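Local structure of HTPA Reductase (Selaginella moellendorffii, 5U5N) at residues L156-H162 and H215-K221; Q132-F136 and F233-V237. The protein probably catalyses the NAD(P)H-dependent reduction of 4-hydroxy-tetrahydrodipicolinate to tetrahydrodipicolinate, a step of lysine biosynthesis through the diaminopimelate pathway. All coordinates share one frame; numbering follows the deposited sequence.

Interaction 1 (L156-H162 and H215-K221); sequences LQVTESH and HAFHTYK
The imidazole of His-162 lies over Ala-216, whose CA sits under one ring face, 4.0 Å from the ring centroid in a CH-pi contact, while Ala-216 CB comes to 3.3 Å from His-162 NE2. At its edge the same ring meets a second histidine, CE1 of His-162 standing 3.6 Å from NE2 of His-218 with the two ring planes at 82°. The rotation of the His-162 ring is fixed from its own strand: ND1 donates to Glu-160 OE1 (2.9 Å), close to the ring plane but from above the carboxylate plane. Glu-160 is itself anchored by a salt bridge to Arg-196 and a bond from Ser-170 N; Ser-170 OG also holds His-218 NE2. On the same face, further along, Val-158 CG1 rests against Tyr-220 CD2 at 3.8 Å. On the face that carries Ser-161, its OG and His-215 NE2 share a 2.7 Å hydrogen bond. With chi1 at 179° the hydroxyl turns away from the serine's own N and reaches the edge of the His-215 ring, whose ND1 is held by His-211 O. The amide end of Gln-157, also on this face, crosses the aliphatic part of Lys-221. Between the two layers of side chains, six nearly straight backbone bonds pair Gln-157 with Lys-221, Thr-159 with Thr-219 and Ser-161 with Phe-217; Thr-219 N to Thr-159 O is 2.7 Å. This regular antiparallel pairing, with strand axes at 173°, joins the two inner strands of the four that this chain gives to the mixed sheet of the DapB C-terminal domain.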
loop_
_atom_site.group_PDB
_atom_site.type_symbol
_atom_site.label_atom_id
_atom_site.label_comp_id
_atom_site.label_asym_id
_atom_site.label_seq_id
_atom_site.Cartn_x
_atom_site.Cartn_y
_atom_site.Cartn_z
ATOM N N LEU A 156 -11.691 -12.480 -0.153
ATOM C CA LEU A 156 -11.868 -11.038 -0.151
ATOM C C LEU A 156 -13.299 -10.653 0.203
ATOM O O LEU A 156 -14.266 -11.182 -0.382
ATOM C CB LEU A 156 -11.536 -10.454 -1.533
ATOM C CG LEU A 156 -11.735 -8.946 -1.747
ATOM C CD1 LEU A 156 -10.864 -8.136 -0.787
ATOM C CD2 LEU A 156 -11.437 -8.585 -3.186
ATOM N N GLN A 157 -13.434 -9.704 1.136
ATOM C CA GLN A 157 -14.685 -8.983 1.345
ATOM C C GLN A 157 -14.386 -7.512 1.162
ATOM O O GLN A 157 -13.327 -7.015 1.589
ATOM C CB GLN A 157 -15.225 -9.159 2.742
ATOM C CG GLN A 157 -15.539 -10.582 3.150
ATOM C CD GLN A 157 -15.390 -10.760 4.648
ATOM O OE1 GLN A 157 -16.377 -10.908 5.352
ATOM N NE2 GLN A 157 -14.158 -10.666 5.146
ATOM N N VAL A 158 -15.320 -6.803 0.552
ATOM C CA VAL A 158 -15.202 -5.381 0.330
ATOM C C VAL A 158 -16.503 -4.748 0.784
ATOM O O VAL A 158 -17.576 -5.185 0.420
ATOM C CB VAL A 158 -14.939 -5.041 -1.137
ATOM C CG1 VAL A 158 -14.783 -3.548 -1.297
ATOM C CG2 VAL A 158 -13.701 -5.762 -1.647
ATOM N N THR A 159 -16.363 -3.761 1.660
ATOM C CA THR A 159 -17.471 -3.004 2.182
ATOM C C THR A 159 -17.193 -1.525 1.893
ATOM O O THR A 159 -16.027 -1.068 1.912
ATOM C CB THR A 159 -17.638 -3.247 3.695
ATOM O OG1 THR A 159 -17.759 -4.640 3.962
ATOM C CG2 THR A 159 -18.916 -2.619 4.208
ATOM N N GLU A 160 -18.258 -0.799 1.572
ATOM C CA GLU A 160 -18.143 0.633 1.377
ATOM C C GLU A 160 -19.435 1.380 1.639
ATOM O O GLU A 160 -20.524 0.859 1.432
ATOM C CB GLU A 160 -17.622 0.976 -0.042
ATOM C CG GLU A 160 -18.528 0.564 -1.232
ATOM C CD GLU A 160 -19.226 1.754 -1.915
ATOM O OE1 GLU A 160 -20.186 2.327 -1.327
ATOM O OE2 GLU A 160 -18.816 2.150 -3.038
ATOM N N SER A 161 -19.266 2.604 2.108
ATOM C CA SER A 161 -20.342 3.461 2.491
ATOM C C SER A 161 -20.226 4.820 1.780
ATOM O O SER A 161 -19.158 5.398 1.666
ATOM C CB SER A 161 -20.350 3.639 3.998
ATOM O OG SER A 161 -21.395 4.503 4.370
ATOM N N HIS A 162 -21.369 5.286 1.311
ATOM C CA HIS A 162 -21.540 6.558 0.575
ATOM C C HIS A 162 -22.954 7.003 0.916
ATOM O O HIS A 162 -23.753 6.185 1.405
ATOM C CB HIS A 162 -21.455 6.354 -0.933
ATOM C CG HIS A 162 -20.058 6.284 -1.465
ATOM N ND1 HIS A 162 -19.327 5.115 -1.500
ATOM C CD2 HIS A 162 -19.257 7.239 -1.995
ATOM C CE1 HIS A 162 -18.135 5.355 -2.026
ATOM N NE2 HIS A 162 -18.067 6.637 -2.331
ATOM N N HIS A 215 -19.798 11.486 2.240
ATOM C CA HIS A 215 -18.688 10.655 2.695
ATOM C C HIS A 215 -18.382 9.542 1.717
ATOM O O HIS A 215 -19.201 9.198 0.882
ATOM C CB HIS A 215 -18.967 10.099 4.107
ATOM C CG HIS A 215 -20.027 9.040 4.160
ATOM N ND1 HIS A 215 -21.363 9.325 4.364
ATOM C CD2 HIS A 215 -19.947 7.697 4.010
ATOM C CE1 HIS A 215 -22.052 8.198 4.348
ATOM N NE2 HIS A 215 -21.217 7.199 4.139
ATOM N N ALA A 216 -17.183 8.962 1.862
ATOM C CA ALA A 216 -16.761 7.801 1.080
ATOM C C ALA A 216 -15.805 6.912 1.895
ATOM O O ALA A 216 -14.582 7.171 1.996
ATOM C CB ALA A 216 -16.144 8.226 -0.234
ATOM N N PHE A 217 -16.395 5.900 2.530
ATOM C CA PHE A 217 -15.690 4.980 3.417
ATOM C C PHE A 217 -15.604 3.661 2.693
ATOM O O PHE A 217 -16.638 3.140 2.221
ATOM C CB PHE A 217 -16.452 4.797 4.732
ATOM C CG PHE A 217 -16.239 5.918 5.757
ATOM C CD1 PHE A 217 -16.187 7.281 5.379
ATOM C CD2 PHE A 217 -16.176 5.619 7.121
ATOM C CE1 PHE A 217 -16.026 8.280 6.330
ATOM C CE2 PHE A 217 -16.013 6.614 8.062
ATOM C CZ PHE A 217 -15.938 7.946 7.669
ATOM N N HIS A 218 -14.383 3.136 2.576
ATOM C CA HIS A 218 -14.103 1.829 1.996
ATOM C C HIS A 218 -13.291 0.943 2.984
ATOM O O HIS A 218 -12.409 1.439 3.678
ATOM C CB HIS A 218 -13.256 1.994 0.741
ATOM C CG HIS A 218 -13.836 2.922 -0.280
ATOM N ND1 HIS A 218 -13.770 4.287 -0.156
ATOM C CD2 HIS A 218 -14.484 2.677 -1.442
ATOM C CE1 HIS A 218 -14.365 4.845 -1.197
ATOM N NE2 HIS A 218 -14.809 3.888 -1.993
ATOM N N THR A 219 -13.623 -0.344 3.011
ATOM C CA THR A 219 -12.957 -1.371 3.805
ATOM C C THR A 219 -12.749 -2.598 2.916
ATOM O O THR A 219 -13.718 -3.120 2.335
ATOM C CB THR A 219 -13.819 -1.805 5.006
ATOM O OG1 THR A 219 -14.045 -0.690 5.872
ATOM C CG2 THR A 219 -13.118 -2.905 5.824
ATOM N N TYR A 220 -11.504 -3.055 2.809
ATOM C CA TYR A 220 -11.129 -4.254 2.080
ATOM C C TYR A 220 -10.528 -5.245 3.097
ATOM O O TYR A 220 -9.566 -4.892 3.817
ATOM C CB TYR A 220 -10.092 -3.934 1.004
ATOM C CG TYR A 220 -10.415 -2.737 0.138
ATOM C CD1 TYR A 220 -10.134 -1.443 0.555
ATOM C CD2 TYR A 220 -11.019 -2.901 -1.114
ATOM C CE1 TYR A 220 -10.448 -0.345 -0.245
ATOM C CE2 TYR A 220 -11.339 -1.799 -1.917
ATOM C CZ TYR A 220 -11.044 -0.540 -1.471
ATOM O OH TYR A 220 -11.352 0.530 -2.251
ATOM N N LYS A 221 -11.111 -6.439 3.196
ATOM C CA LYS A 221 -10.574 -7.467 4.086
ATOM C C LYS A 221 -10.150 -8.684 3.290
ATOM O O LYS A 221 -10.899 -9.175 2.456
ATOM C CB LYS A 221 -11.584 -7.914 5.113
ATOM C CG LYS A 221 -12.398 -6.806 5.707
ATOM C CD LYS A 221 -13.261 -7.377 6.818
ATOM C CE LYS A 221 -14.244 -6.356 7.385
ATOM N NZ LYS A 221 -14.416 -6.639 8.859
#

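Interaction 2 (Q132-F136 and F233-V237); sequences QVVAF and FKHNV
Phe-233 CB meets the far end of the Phe-136 ring, 4.1 Å from CZ, the two side chains crossing at about a right angle. Two residues on, His-235 provides the larger part of the strand's side of the contact. Its CD2 lies 3.4 Å from Phe-136 CE2, with the ring planes inclined at 56°, while its ND1 is 4.0 Å from Val-133 CG1 and equally near the other methyl of that valine. The imidazole thus touches two residues one helical turn apart. It gets there because CG is placed between the backbone N and the carbonyl carbon (chi1 58°), and its rotation is set by the hydrogen bond between NE2 and Tyr-220 OH and by stacking on His-218. With an alanine here in place of the imidazole, a gap is likely to open beside Phe-136 and Val-133, and the Tyr-220 hydroxyl would lose this partner. Val-237 ends the row, its CG2 touching Val-133 CG2 at 4.2 Å; Ile-242 closes in on both valines. Along its outer edge, the strand pairs antiparallel through residues 233 to 236 with a strand of the second subunit, continuing the sheet across the dimer interface. No hydrogen bond joins helix and strand, so their hold on each other rests on apolar and aromatic packing, and the one polar ring in it finds its partner for NE2 within the sheet.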
loop_
_atom_site.group_PDB
_atom_site.type_symbol
_atom_site.label_atom_id
_atom_site.label_comp_id
_atom_site.label_asym_id
_atom_site.label_seq_id
_atom_site.Cartn_x
_atom_site.Cartn_y
_atom_site.Cartn_z
ATOM N N GLN A 132 -4.548 11.516 -1.948
ATOM C CA GLN A 132 -4.072 10.418 -1.077
ATOM C C GLN A 132 -4.781 9.123 -1.431
ATOM O O GLN A 132 -4.178 8.026 -1.345
ATOM C CB GLN A 132 -4.257 10.759 0.406
ATOM C CG GLN A 132 -3.304 11.843 0.907
ATOM C CD GLN A 132 -3.682 13.262 0.450
ATOM O OE1 GLN A 132 -4.799 13.485 -0.050
ATOM N NE2 GLN A 132 -2.755 14.219 0.634
ATOM N N VAL A 133 -6.055 9.234 -1.789
ATOM C CA VAL A 133 -6.806 8.083 -2.287
ATOM C C VAL A 133 -6.227 7.627 -3.642
ATOM O O VAL A 133 -6.038 6.402 -3.854
ATOM C CB VAL A 133 -8.331 8.338 -2.332
ATOM C CG1 VAL A 133 -9.049 7.172 -2.993
ATOM C CG2 VAL A 133 -8.889 8.513 -0.921
ATOM N N VAL A 134 -5.881 8.573 -4.519
ATOM C CA VAL A 134 -5.269 8.224 -5.804
ATOM C C VAL A 134 -3.937 7.454 -5.590
ATOM O O VAL A 134 -3.653 6.489 -6.328
ATOM C CB VAL A 134 -5.007 9.461 -6.689
ATOM C CG1 VAL A 134 -4.174 9.110 -7.920
ATOM C CG2 VAL A 134 -6.322 10.104 -7.105
ATOM N N ALA A 135 -3.125 7.907 -4.630
ATOM C CA ALA A 135 -1.825 7.264 -4.360
ATOM C C ALA A 135 -1.965 5.822 -3.898
ATOM O O ALA A 135 -1.151 4.957 -4.311
ATOM C CB ALA A 135 -1.020 8.058 -3.328
ATOM N N PHE A 136 -2.949 5.578 -3.026
ATOM C CA PHE A 136 -3.230 4.239 -2.515
ATOM C C PHE A 136 -3.686 3.312 -3.630
ATOM O O PHE A 136 -3.214 2.176 -3.734
ATOM C CB PHE A 136 -4.315 4.270 -1.433
ATOM C CG PHE A 136 -4.857 2.922 -1.095
ATOM C CD1 PHE A 136 -3.999 1.974 -0.496
ATOM C CD2 PHE A 136 -6.182 2.565 -1.372
ATOM C CE1 PHE A 136 -4.455 0.698 -0.178
ATOM C CE2 PHE A 136 -6.648 1.287 -1.029
ATOM C CZ PHE A 136 -5.774 0.348 -0.443
ATOM N N PHE A 233 -7.568 -3.029 4.864
ATOM C CA PHE A 233 -7.210 -1.712 4.390
ATOM C C PHE A 233 -8.474 -0.861 4.354
ATOM O O PHE A 233 -9.511 -1.321 3.864
ATOM C CB PHE A 233 -6.593 -1.711 2.994
ATOM C CG PHE A 233 -5.527 -2.710 2.792
ATOM C CD1 PHE A 233 -4.419 -2.762 3.616
ATOM C CD2 PHE A 233 -5.615 -3.610 1.755
ATOM C CE1 PHE A 233 -3.455 -3.737 3.441
ATOM C CE2 PHE A 233 -4.662 -4.591 1.579
ATOM C CZ PHE A 233 -3.577 -4.655 2.412
ATOM N N LYS A 234 -8.373 0.351 4.901
ATOM C CA LYS A 234 -9.436 1.328 4.899
ATOM C C LYS A 234 -8.961 2.664 4.369
ATOM O O LYS A 234 -7.844 3.103 4.696
ATOM C CB LYS A 234 -9.935 1.608 6.301
ATOM C CG LYS A 234 -10.734 0.508 6.910
ATOM C CD LYS A 234 -11.282 0.931 8.257
ATOM C CE LYS A 234 -12.092 -0.218 8.813
ATOM N NZ LYS A 234 -12.382 0.016 10.255
ATOM N N HIS A 235 -9.839 3.322 3.619
ATOM C CA HIS A 235 -9.682 4.722 3.310
ATOM C C HIS A 235 -11.053 5.395 3.400
ATOM O O HIS A 235 -11.992 4.986 2.740
ATOM C CB HIS A 235 -8.924 4.942 1.999
ATOM C CG HIS A 235 -9.538 4.299 0.794
ATOM N ND1 HIS A 235 -10.449 4.947 -0.006
ATOM C CD2 HIS A 235 -9.277 3.117 0.185
ATOM C CE1 HIS A 235 -10.794 4.157 -1.008
ATOM N NE2 HIS A 235 -10.091 3.035 -0.919
ATOM N N ASN A 236 -11.152 6.347 4.327
ATOM C CA ASN A 236 -12.385 6.948 4.774
ATOM C C ASN A 236 -12.287 8.461 4.593
ATOM O O ASN A 236 -11.410 9.087 5.193
ATOM C CB ASN A 236 -12.607 6.626 6.249
ATOM C CG ASN A 236 -12.942 5.175 6.495
ATOM O OD1 ASN A 236 -13.195 4.386 5.565
ATOM N ND2 ASN A 236 -12.989 4.821 7.764
ATOM N N VAL A 237 -13.180 9.035 3.772
ATOM C CA VAL A 237 -13.231 10.458 3.522
ATOM C C VAL A 237 -14.547 11.046 4.018
ATOM O O VAL A 237 -15.609 10.493 3.705
ATOM C CB VAL A 237 -13.112 10.755 2.020
ATOM C CG1 VAL A 237 -13.384 12.241 1.712
ATOM C CG2 VAL A 237 -11.716 10.369 1.552
#

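In the fold
Both interactions are buried and meet in one sheet, where strand 215-223 lies next to strand 229-238: Tyr-220 N reaches Phe-233 O at 2.8 Å, and Ala-216 N approaches Val-237 O similarly. Interaction 1 joins strands within that sheet, through regular backbone bonds and polar histidine contacts; unlike interaction 2, which lies at the dimer interface, it touches no other subunit. Interaction 2 lays helix 131-146 against a face of the sheet by side chains alone, burying less surface, 244 against 653 Å². The two contacts share the sheet face that carries His-218, Tyr-220 and His-235.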